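Local coordinates for protein ethylbenzene dehydrogenase alpha-subunit (PDB 2IVF) that is the alpha-subunit of a molybdenum enzyme of the molybdopterin oxidoreductase family and carries a molybdenum atom, two guanine dinucleotide pterin cofactors and an iron/sulfur cluster, at residues 356-361 and 376-381; 369-374 and 808-813; 328-333 and 399-404. One frame throughout, in Å; residues are numbered along the deposited sequence.

Contact 1: 356-361 and 376-381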
loop_
_atom_site.group_PDB
_atom_site.type_symbol
_atom_site.label_atom_id
_atom_site.label_comp_id
_atom_site.label_asym_id
_atom_site.label_seq_id
_atom_site.Cartn_x
_atom_site.Cartn_y
_atom_site.Cartn_z
ATOM N N PHE A 356 -13.642 29.118 -37.339
ATOM C CA PHE A 356 -14.907 29.213 -36.617
ATOM C C PHE A 356 -15.195 30.640 -36.188
ATOM O O PHE A 356 -14.390 31.553 -36.468
ATOM C CB PHE A 356 -14.931 28.233 -35.464
ATOM C CG PHE A 356 -14.671 26.825 -35.872
ATOM C CD1 PHE A 356 -15.413 26.221 -36.868
ATOM C CD2 PHE A 356 -13.696 26.086 -35.251
ATOM C CE1 PHE A 356 -15.171 24.928 -37.230
ATOM C CE2 PHE A 356 -13.460 24.783 -35.618
ATOM C CZ PHE A 356 -14.203 24.206 -36.598
ATOM N N TYR A 357 -16.361 30.842 -35.561
ATOM C CA TYR A 357 -16.856 32.180 -35.296
ATOM C C TYR A 357 -17.314 32.444 -33.884
ATOM O O TYR A 357 -17.914 31.581 -33.231
ATOM C CB TYR A 357 -18.018 32.490 -36.216
ATOM C CG TYR A 357 -17.614 32.634 -37.660
ATOM C CD1 TYR A 357 -17.297 33.880 -38.185
ATOM C CD2 TYR A 357 -17.511 31.523 -38.483
ATOM C CE1 TYR A 357 -16.905 34.018 -39.448
ATOM C CE2 TYR A 357 -17.128 31.653 -39.768
ATOM C CZ TYR A 357 -16.835 32.907 -40.258
ATOM O OH TYR A 357 -16.471 33.072 -41.565
ATOM N N PHE A 358 -17.006 33.659 -33.434
ATOM C CA PHE A 358 -17.670 34.299 -32.312
ATOM C C PHE A 358 -18.815 35.155 -32.848
ATOM O O PHE A 358 -18.907 35.426 -34.055
ATOM C CB PHE A 358 -16.736 35.263 -31.583
ATOM C CG PHE A 358 -15.517 34.632 -30.971
ATOM C CD1 PHE A 358 -15.608 33.562 -30.135
ATOM C CD2 PHE A 358 -14.262 35.173 -31.202
ATOM C CE1 PHE A 358 -14.471 33.024 -29.537
ATOM C CE2 PHE A 358 -13.126 34.635 -30.607
ATOM C CZ PHE A 358 -13.235 33.564 -29.770
ATOM N N PHE A 359 -19.680 35.597 -31.950
ATOM C CA PHE A 359 -20.584 36.669 -32.304
ATOM C C PHE A 359 -20.151 37.891 -31.523
ATOM O O PHE A 359 -19.915 37.803 -30.313
ATOM C CB PHE A 359 -22.042 36.344 -32.016
ATOM C CG PHE A 359 -22.992 37.280 -32.703
ATOM C CD1 PHE A 359 -23.391 38.461 -32.091
ATOM C CD2 PHE A 359 -23.422 37.017 -33.985
ATOM C CE1 PHE A 359 -24.241 39.350 -32.724
ATOM C CE2 PHE A 359 -24.275 37.913 -34.641
ATOM C CZ PHE A 359 -24.684 39.080 -33.995
ATOM N N ASP A 360 -20.048 39.019 -32.234
ATOM C CA ASP A 360 -19.752 40.309 -31.627
ATOM C C ASP A 360 -21.039 41.101 -31.565
ATOM O O ASP A 360 -21.535 41.558 -32.594
ATOM C CB ASP A 360 -18.700 41.075 -32.432
ATOM C CG ASP A 360 -18.246 42.346 -31.735
ATOM O OD1 ASP A 360 -18.888 42.745 -30.742
ATOM O OD2 ASP A 360 -17.241 42.949 -32.171
ATOM N N GLU A 361 -21.573 41.238 -30.355
ATOM C CA GLU A 361 -22.873 41.844 -30.131
ATOM C C GLU A 361 -22.816 43.334 -30.438
ATOM O O GLU A 361 -23.715 43.863 -31.096
ATOM C CB GLU A 361 -23.353 41.605 -28.695
ATOM C CG GLU A 361 -23.745 40.140 -28.416
ATOM C CD GLU A 361 -23.751 39.752 -26.918
ATOM O OE1 GLU A 361 -22.661 39.718 -26.267
ATOM O OE2 GLU A 361 -24.855 39.433 -26.405
ATOM N N LEU A 376 -8.095 37.724 -26.894
ATOM C CA LEU A 376 -9.300 38.365 -27.358
ATOM C C LEU A 376 -9.068 39.864 -27.453
ATOM O O LEU A 376 -8.443 40.465 -26.575
ATOM C CB LEU A 376 -10.452 38.111 -26.372
ATOM C CG LEU A 376 -10.965 36.675 -26.218
ATOM C CD1 LEU A 376 -12.041 36.613 -25.158
ATOM C CD2 LEU A 376 -11.480 36.086 -27.522
ATOM N N ASP A 377 -9.611 40.464 -28.492
ATOM C CA ASP A 377 -9.592 41.919 -28.597
ATOM C C ASP A 377 -11.009 42.492 -28.452
ATOM O O ASP A 377 -11.223 43.677 -28.683
ATOM C CB ASP A 377 -8.868 42.360 -29.863
ATOM C CG ASP A 377 -9.518 41.867 -31.128
ATOM O OD1 ASP A 377 -10.573 41.217 -31.063
ATOM O OD2 ASP A 377 -8.963 42.147 -32.212
ATOM N N PHE A 378 -11.954 41.636 -28.059
ATOM C CA PHE A 378 -13.314 42.048 -27.715
ATOM C C PHE A 378 -13.961 40.911 -26.962
ATOM O O PHE A 378 -13.443 39.810 -26.979
ATOM C CB PHE A 378 -14.119 42.344 -28.974
ATOM C CG PHE A 378 -14.619 41.122 -29.669
ATOM C CD1 PHE A 378 -13.797 40.399 -30.491
ATOM C CD2 PHE A 378 -15.910 40.695 -29.498
ATOM C CE1 PHE A 378 -14.252 39.262 -31.123
ATOM C CE2 PHE A 378 -16.369 39.571 -30.139
ATOM C CZ PHE A 378 -15.544 38.854 -30.946
ATOM N N MET A 379 -15.101 41.143 -26.328
ATOM C CA MET A 379 -15.794 40.076 -25.616
ATOM C C MET A 379 -16.818 39.397 -26.518
ATOM O O MET A 379 -17.814 40.002 -26.883
ATOM C CB MET A 379 -16.506 40.612 -24.384
ATOM C CG MET A 379 -15.694 40.528 -23.111
ATOM S SD MET A 379 -15.612 38.849 -22.456
ATOM C CE MET A 379 -15.699 39.185 -20.689
ATOM N N PRO A 380 -16.592 38.116 -26.853
ATOM C CA PRO A 380 -17.579 37.375 -27.637
ATOM C C PRO A 380 -18.901 37.237 -26.907
ATOM O O PRO A 380 -18.922 37.211 -25.683
ATOM C CB PRO A 380 -16.934 35.991 -27.813
ATOM C CG PRO A 380 -15.500 36.176 -27.490
ATOM C CD PRO A 380 -15.404 37.310 -26.549
ATOM N N ALA A 381 -19.985 37.107 -27.658
ATOM C CA ALA A 381 -21.293 36.756 -27.094
ATOM C C ALA A 381 -21.214 35.389 -26.447
ATOM O O ALA A 381 -20.460 34.524 -26.910
ATOM C CB ALA A 381 -22.379 36.735 -28.195
HETATM O O HOH W 1 -19.610 34.403 -29.349
#
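Phe359 O accepts a nearly straight hydrogen bond from Ala381 N (2.7 Å, 169° at the hydrogen), a backbone tie between strand 356-360 and the irregular loop 376-381. The strand is one arm of a two-stranded antiparallel hairpin with 365-369, and the chain leaving that hairpin folds back over one side of it. A water bridges the same two residues, accepting from Phe359 N and donating to Ala381 O. The Phe358 ring carries most of the apolar packing. Pro380 CG sits over the middle of one ring face, 3.7 Å from the centroid and only 11° off the normal, a CH-pi contact between side chains that lie side by side and point the same way. Leu376 CD2 reaches the far end of the ring at CE2 and CZ, while Phe378 CZ comes up to Phe358 CB. These two phenylalanine rings meet obliquely, their planes 77° apart. With CG between its backbone N and carbonyl carbon, Phe378 brings the edge of its ring to Phe358 CB and Phe359 O, and one face to Asp360. There the carboxylate, not far from parallel to the ring, covers that face near the rim, with OD2 3.7 Å from Phe378 CD2. Arg367 of the partner strand forms a salt bridge with this OD2 and a cation-pi contact with Phe378, so acid, base and ring gather in one cluster. At the end of the strand, the extended Glu361 side chain runs alongside Ala381, its CD 3.6 Å from Ala381 CB.

Contact 2: 369-374 and 808-813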
loop_
_atom_site.group_PDB
_atom_site.type_symbol
_atom_site.label_atom_id
_atom_site.label_comp_id
_atom_site.label_asym_id
_atom_site.label_seq_id
_atom_site.Cartn_x
_atom_site.Cartn_y
_atom_site.Cartn_z
ATOM N N ALA A 369 -13.138 33.718 -35.078
ATOM C CA ALA A 369 -12.354 33.376 -33.899
ATOM C C ALA A 369 -10.971 32.908 -34.393
ATOM O O ALA A 369 -10.867 32.032 -35.276
ATOM C CB ALA A 369 -13.049 32.279 -33.096
ATOM N N SER A 370 -9.913 33.511 -33.849
ATOM C CA SER A 370 -8.575 33.220 -34.337
ATOM C C SER A 370 -8.196 31.781 -34.040
ATOM O O SER A 370 -8.401 31.290 -32.931
ATOM C CB SER A 370 -7.549 34.180 -33.750
ATOM O OG SER A 370 -6.228 33.677 -33.895
ATOM N N ARG A 371 -7.623 31.130 -35.048
ATOM C CA ARG A 371 -7.035 29.809 -34.912
ATOM C C ARG A 371 -5.629 29.835 -34.324
ATOM O O ARG A 371 -5.100 28.788 -33.983
ATOM C CB ARG A 371 -6.950 29.117 -36.262
ATOM C CG ARG A 371 -8.292 28.984 -36.975
ATOM C CD ARG A 371 -8.219 28.032 -38.133
ATOM N NE ARG A 371 -7.935 26.665 -37.711
ATOM C CZ ARG A 371 -6.884 25.946 -38.098
ATOM N NH1 ARG A 371 -5.990 26.439 -38.940
ATOM N NH2 ARG A 371 -6.738 24.715 -37.643
ATOM N N GLY A 372 -5.026 31.018 -34.215
ATOM C CA GLY A 372 -3.607 31.131 -33.883
ATOM C C GLY A 372 -3.323 31.604 -32.481
ATOM O O GLY A 372 -2.228 31.371 -31.956
ATOM N N THR A 373 -4.287 32.261 -31.856
ATOM C CA THR A 373 -4.132 32.688 -30.477
ATOM C C THR A 373 -5.502 32.689 -29.780
ATOM O O THR A 373 -6.546 32.795 -30.430
ATOM C CB THR A 373 -3.520 34.122 -30.384
ATOM O OG1 THR A 373 -3.321 34.467 -29.016
ATOM C CG2 THR A 373 -4.428 35.151 -30.984
ATOM N N LEU A 374 -5.480 32.584 -28.467
ATOM C CA LEU A 374 -6.696 32.665 -27.680
ATOM C C LEU A 374 -6.953 34.089 -27.215
ATOM O O LEU A 374 -7.971 34.372 -26.605
ATOM C CB LEU A 374 -6.599 31.766 -26.450
ATOM C CG LEU A 374 -6.344 30.273 -26.657
ATOM C CD1 LEU A 374 -6.127 29.611 -25.292
ATOM C CD2 LEU A 374 -7.491 29.606 -27.415
ATOM N N HIS A 808 -9.706 20.475 -32.560
ATOM C CA HIS A 808 -10.544 20.942 -33.664
ATOM C C HIS A 808 -10.787 22.469 -33.663
ATOM O O HIS A 808 -10.557 23.150 -34.685
ATOM C CB HIS A 808 -11.876 20.213 -33.584
ATOM C CG HIS A 808 -12.727 20.347 -34.805
ATOM N ND1 HIS A 808 -12.354 19.838 -36.034
ATOM C CD2 HIS A 808 -13.951 20.910 -34.986
ATOM C CE1 HIS A 808 -13.305 20.091 -36.920
ATOM N NE2 HIS A 808 -14.291 20.730 -36.306
ATOM N N THR A 809 -11.279 22.964 -32.536
ATOM C CA THR A 809 -11.631 24.383 -32.322
ATOM C C THR A 809 -10.475 25.281 -31.906
ATOM O O THR A 809 -10.652 26.516 -31.780
ATOM C CB THR A 809 -12.685 24.532 -31.223
ATOM O OG1 THR A 809 -12.178 24.017 -29.980
ATOM C CG2 THR A 809 -14.000 23.836 -31.615
ATOM N N ARG A 810 -9.315 24.666 -31.671
ATOM C CA ARG A 810 -8.120 25.322 -31.106
ATOM C C ARG A 810 -8.299 25.797 -29.666
ATOM O O ARG A 810 -7.459 26.515 -29.115
ATOM C CB ARG A 810 -7.638 26.467 -31.971
ATOM C CG ARG A 810 -6.967 26.007 -33.257
ATOM C CD ARG A 810 -5.543 25.451 -32.991
ATOM N NE ARG A 810 -5.055 24.690 -34.151
ATOM C CZ ARG A 810 -4.378 25.217 -35.159
ATOM N NH1 ARG A 810 -4.089 26.500 -35.168
ATOM N NH2 ARG A 810 -3.996 24.458 -36.184
ATOM N N ARG A 811 -9.405 25.386 -29.069
ATOM C CA ARG A 811 -9.744 25.760 -27.713
ATOM C C ARG A 811 -10.051 24.555 -26.856
ATOM O O ARG A 811 -10.065 23.415 -27.324
ATOM C CB ARG A 811 -10.924 26.718 -27.731
ATOM C CG ARG A 811 -10.562 28.042 -28.369
ATOM C CD ARG A 811 -11.669 28.650 -29.230
ATOM N NE ARG A 811 -11.227 30.002 -29.527
ATOM C CZ ARG A 811 -10.339 30.324 -30.465
ATOM N NH1 ARG A 811 -9.869 29.408 -31.301
ATOM N NH2 ARG A 811 -9.968 31.586 -30.602
ATOM N N ALA A 812 -10.198 24.800 -25.551
ATOM C CA ALA A 812 -10.599 23.742 -24.637
ATOM C C ALA A 812 -12.056 23.514 -25.023
ATOM O O ALA A 812 -12.859 24.422 -24.908
ATOM C CB ALA A 812 -10.464 24.167 -23.224
ATOM N N GLN A 813 -12.357 22.315 -25.485
ATOM C CA GLN A 813 -13.506 22.098 -26.333
ATOM C C GLN A 813 -14.502 21.173 -25.679
ATOM O O GLN A 813 -14.240 20.003 -25.528
ATOM C CB GLN A 813 -13.056 21.516 -27.645
ATOM C CG GLN A 813 -14.178 21.398 -28.614
ATOM C CD GLN A 813 -13.750 20.944 -29.969
ATOM O OE1 GLN A 813 -12.602 21.159 -30.362
ATOM N NE2 GLN A 813 -14.673 20.333 -30.711
HETATM O O HOH W 2 -9.938 25.366 -35.726
HETATM O O HOH W 3 -10.128 32.948 -27.817
#
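Arg810 and Arg371 each set CG beside the backbone N, and bends farther out, at chi2 in Arg810 (-75°) and at chi3 in Arg371 (65°), bring their guanidinium groups together, one tilted over a face of the other. The planes are 41° apart, and Arg371 NH2 lies over one face of the Arg810 group, 3.1 Å from Arg810 NH2. Neither nitrogen can accept from the other. Asp521 resolves the pairing: its OD2 forms salt bridges with both Arg810 NH2 and Arg371 NH1, and its negative charge would be expected to offset the two like charges. Arg810 NH1 also donates to Arg371 O (2.8 Å), approaching from above the carbonyl plane.

Arg811 works differently, gripping one backbone oxygen end-on. NH2 reaches Ser370 O at 2.8 Å on a lone pair, NH1 reaches the same oxygen at 2.9 Å, and Ser370 O lies in the guanidinium plane. NH1 donates as well to Thr809 O, which fixes the rotation of the group. Leu374 CD2 covers one face of this flat group and Ala369 CB the opposite one; Leu374 CD2 also touches Arg811 CG at 3.6 Å. Ser370 OG accepts from Gly372 N and Thr373 N, an ST turn and an ST motif together, which shape the loop offering these carbonyls.

The contact thus clips the loop leaving hairpin strand 365-369 to the distant loop between helices 796-800 and 819-824, with Leu374 against helix 322-328 and Arg811 against Phe358 of strand 356-360.

Contact 3: 328-333 and 399-404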
loop_
_atom_site.group_PDB
_atom_site.type_symbol
_atom_site.label_atom_id
_atom_site.label_comp_id
_atom_site.label_asym_id
_atom_site.label_seq_id
_atom_site.Cartn_x
_atom_site.Cartn_y
_atom_site.Cartn_z
ATOM N N GLN A 328 -10.736 30.832 -23.420
ATOM C CA GLN A 328 -10.069 29.562 -23.317
ATOM C C GLN A 328 -10.806 28.433 -23.985
ATOM O O GLN A 328 -10.207 27.405 -24.249
ATOM C CB GLN A 328 -9.837 29.177 -21.843
ATOM C CG GLN A 328 -8.890 30.058 -21.055
ATOM C CD GLN A 328 -7.438 29.811 -21.431
ATOM O OE1 GLN A 328 -6.979 28.676 -21.417
ATOM N NE2 GLN A 328 -6.726 30.867 -21.801
ATOM N N THR A 329 -12.099 28.613 -24.253
ATOM C CA THR A 329 -12.960 27.488 -24.588
ATOM C C THR A 329 -13.813 27.737 -25.813
ATOM O O THR A 329 -13.811 28.822 -26.377
ATOM C CB THR A 329 -13.930 27.137 -23.444
ATOM O OG1 THR A 329 -15.011 28.076 -23.476
ATOM C CG2 THR A 329 -13.238 27.142 -22.078
ATOM N N ASP A 330 -14.522 26.680 -26.211
ATOM C CA ASP A 330 -15.407 26.733 -27.342
ATOM C C ASP A 330 -16.776 27.258 -26.944
ATOM O O ASP A 330 -17.634 27.380 -27.798
ATOM C CB ASP A 330 -15.502 25.378 -28.051
ATOM C CG ASP A 330 -16.179 24.297 -27.226
ATOM O OD1 ASP A 330 -16.226 24.419 -25.974
ATOM O OD2 ASP A 330 -16.661 23.308 -27.854
ATOM N N LEU A 331 -16.972 27.602 -25.666
ATOM C CA LEU A 331 -18.291 28.049 -25.227
ATOM C C LEU A 331 -18.848 29.237 -26.032
ATOM O O LEU A 331 -20.042 29.307 -26.266
ATOM C CB LEU A 331 -18.346 28.313 -23.703
ATOM C CG LEU A 331 -18.076 27.157 -22.730
ATOM C CD1 LEU A 331 -18.679 27.524 -21.369
ATOM C CD2 LEU A 331 -18.571 25.833 -23.203
ATOM N N PRO A 332 -18.003 30.207 -26.435
ATOM C CA PRO A 332 -18.548 31.252 -27.321
ATOM C C PRO A 332 -18.567 30.943 -28.825
ATOM O O PRO A 332 -18.973 31.798 -29.587
ATOM C CB PRO A 332 -17.603 32.428 -27.065
ATOM C CG PRO A 332 -16.321 31.777 -26.810
ATOM C CD PRO A 332 -16.621 30.535 -26.011
ATOM N N LEU A 333 -18.129 29.766 -29.265
ATOM C CA LEU A 333 -18.095 29.513 -30.705
ATOM C C LEU A 333 -19.494 29.169 -31.168
ATOM O O LEU A 333 -20.261 28.527 -30.436
ATOM C CB LEU A 333 -17.124 28.404 -31.084
ATOM C CG LEU A 333 -15.640 28.720 -30.859
ATOM C CD1 LEU A 333 -14.775 27.531 -31.226
ATOM C CD2 LEU A 333 -15.174 29.956 -31.666
ATOM N N ARG A 399 -26.166 29.574 -32.601
ATOM C CA ARG A 399 -26.034 29.935 -31.213
ATOM C C ARG A 399 -24.711 29.421 -30.714
ATOM O O ARG A 399 -24.133 28.529 -31.299
ATOM C CB ARG A 399 -27.194 29.375 -30.394
ATOM C CG ARG A 399 -27.124 27.886 -30.128
ATOM C CD ARG A 399 -28.353 27.399 -29.376
ATOM N NE ARG A 399 -28.349 25.944 -29.184
ATOM C CZ ARG A 399 -29.401 25.227 -28.775
ATOM N NH1 ARG A 399 -30.561 25.801 -28.480
ATOM N NH2 ARG A 399 -29.293 23.919 -28.657
ATOM N N THR A 400 -24.255 29.979 -29.609
ATOM C CA THR A 400 -23.007 29.578 -29.025
ATOM C C THR A 400 -23.171 28.207 -28.385
ATOM O O THR A 400 -24.283 27.815 -28.021
ATOM C CB THR A 400 -22.569 30.577 -27.936
ATOM O OG1 THR A 400 -23.518 30.588 -26.870
ATOM C CG2 THR A 400 -22.421 31.983 -28.510
ATOM N N VAL A 401 -22.058 27.488 -28.236
ATOM C CA VAL A 401 -22.063 26.277 -27.486
ATOM C C VAL A 401 -22.664 26.547 -26.115
ATOM O O VAL A 401 -23.486 25.766 -25.636
ATOM C CB VAL A 401 -20.656 25.715 -27.301
ATOM C CG1 VAL A 401 -20.666 24.577 -26.261
ATOM C CG2 VAL A 401 -20.096 25.258 -28.671
ATOM N N PHE A 402 -22.243 27.653 -25.504
ATOM C CA PHE A 402 -22.768 28.083 -24.201
ATOM C C PHE A 402 -24.302 28.120 -24.135
ATOM O O PHE A 402 -24.895 27.693 -23.125
ATOM C CB PHE A 402 -22.220 29.469 -23.837
ATOM C CG PHE A 402 -22.555 29.905 -22.435
ATOM C CD1 PHE A 402 -21.746 29.538 -21.380
ATOM C CD2 PHE A 402 -23.686 30.674 -22.180
ATOM C CE1 PHE A 402 -22.028 29.943 -20.083
ATOM C CE2 PHE A 402 -23.972 31.079 -20.872
ATOM C CZ PHE A 402 -23.144 30.719 -19.845
ATOM N N GLU A 403 -24.914 28.670 -25.179
ATOM C CA GLU A 403 -26.378 28.762 -25.258
ATOM C C GLU A 403 -26.998 27.364 -25.344
ATOM O O GLU A 403 -28.026 27.102 -24.705
ATOM C CB GLU A 403 -26.809 29.648 -26.424
ATOM C CG GLU A 403 -28.324 29.831 -26.532
ATOM C CD GLU A 403 -28.957 30.727 -25.462
ATOM O OE1 GLU A 403 -28.260 31.470 -24.737
ATOM O OE2 GLU A 403 -30.203 30.686 -25.369
ATOM N N GLY A 404 -26.364 26.452 -26.080
ATOM C CA GLY A 404 -26.784 25.056 -26.080
ATOM C C GLY A 404 -26.623 24.448 -24.693
ATOM O O GLY A 404 -27.491 23.751 -24.180
#
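Leu331 lays CD1 against the edge of the Phe402 ring, in its plane and 3.7 Å from Phe402 CD1, while its other methyl, CD2, meets Val401 CG1. The leucine belongs to a type I beta turn, Asp330 to Leu333, which faces a strand-to-helix junction where strand 395-400 passes directly into helix 401-408. Carbonyls of the turn meet the first amides of that helix. Phe402 N donates to Leu331 O on a lone pair (2.9 Å, 163° at the hydrogen), and Val401 N to Leu333 O (3.0 Å). The amides at the start of a helix lack acceptors from within it, and the turn supplies two of them. Thr400, the N-cap, serves a third: with OG1 between its backbone N and carbonyl carbon (chi1 63°), it accepts from Glu403 N, and the same hydroxyl also bonds Leu382 O. Its CG2, beside the backbone N, lies 3.6 Å from Pro332 O. Val401 CB points toward the turn and sets CG2 on Asp330 O, the oxygen that accepts from Leu333 N to close the turn. Asp330 in turn is held by the backbone amides of Phe814 and Tyr815, which bond its two carboxylate oxygens. Preceding it, Thr329, the first residue beyond helix 322-328, forms an ST turn, its OG1 accepting from Leu331 N. Beside the Val401 bond, Thr400 CA makes a CA-H...O contact with Leu333 O at 3.3 Å.

Overall arrangement
The three contacts cluster on one side of the chain's centre, their own centres 10 to 12 Å apart. Contact 1 is nested within the loop closed by contact 3, and both lie in the molybdopterin oxidoreductase region of the chain; contact 2 crosses both by bringing in residues 808-813 from far along the chain. Hairpin 356-360/365-369 links contacts 1 and 2, where Phe358 CE2 packs on Ala369 CB at 3.4 Å. Pro332 joins contacts 1 and 3 by resting against the same ring. Ala812 bonds the backbones of Gln328 and Asp330, uniting contacts 2 and 3. The contacts thus join the hairpin, the strand-to-helix junction at 400-401 and the end of helix 322-328 to a much later part of the chain.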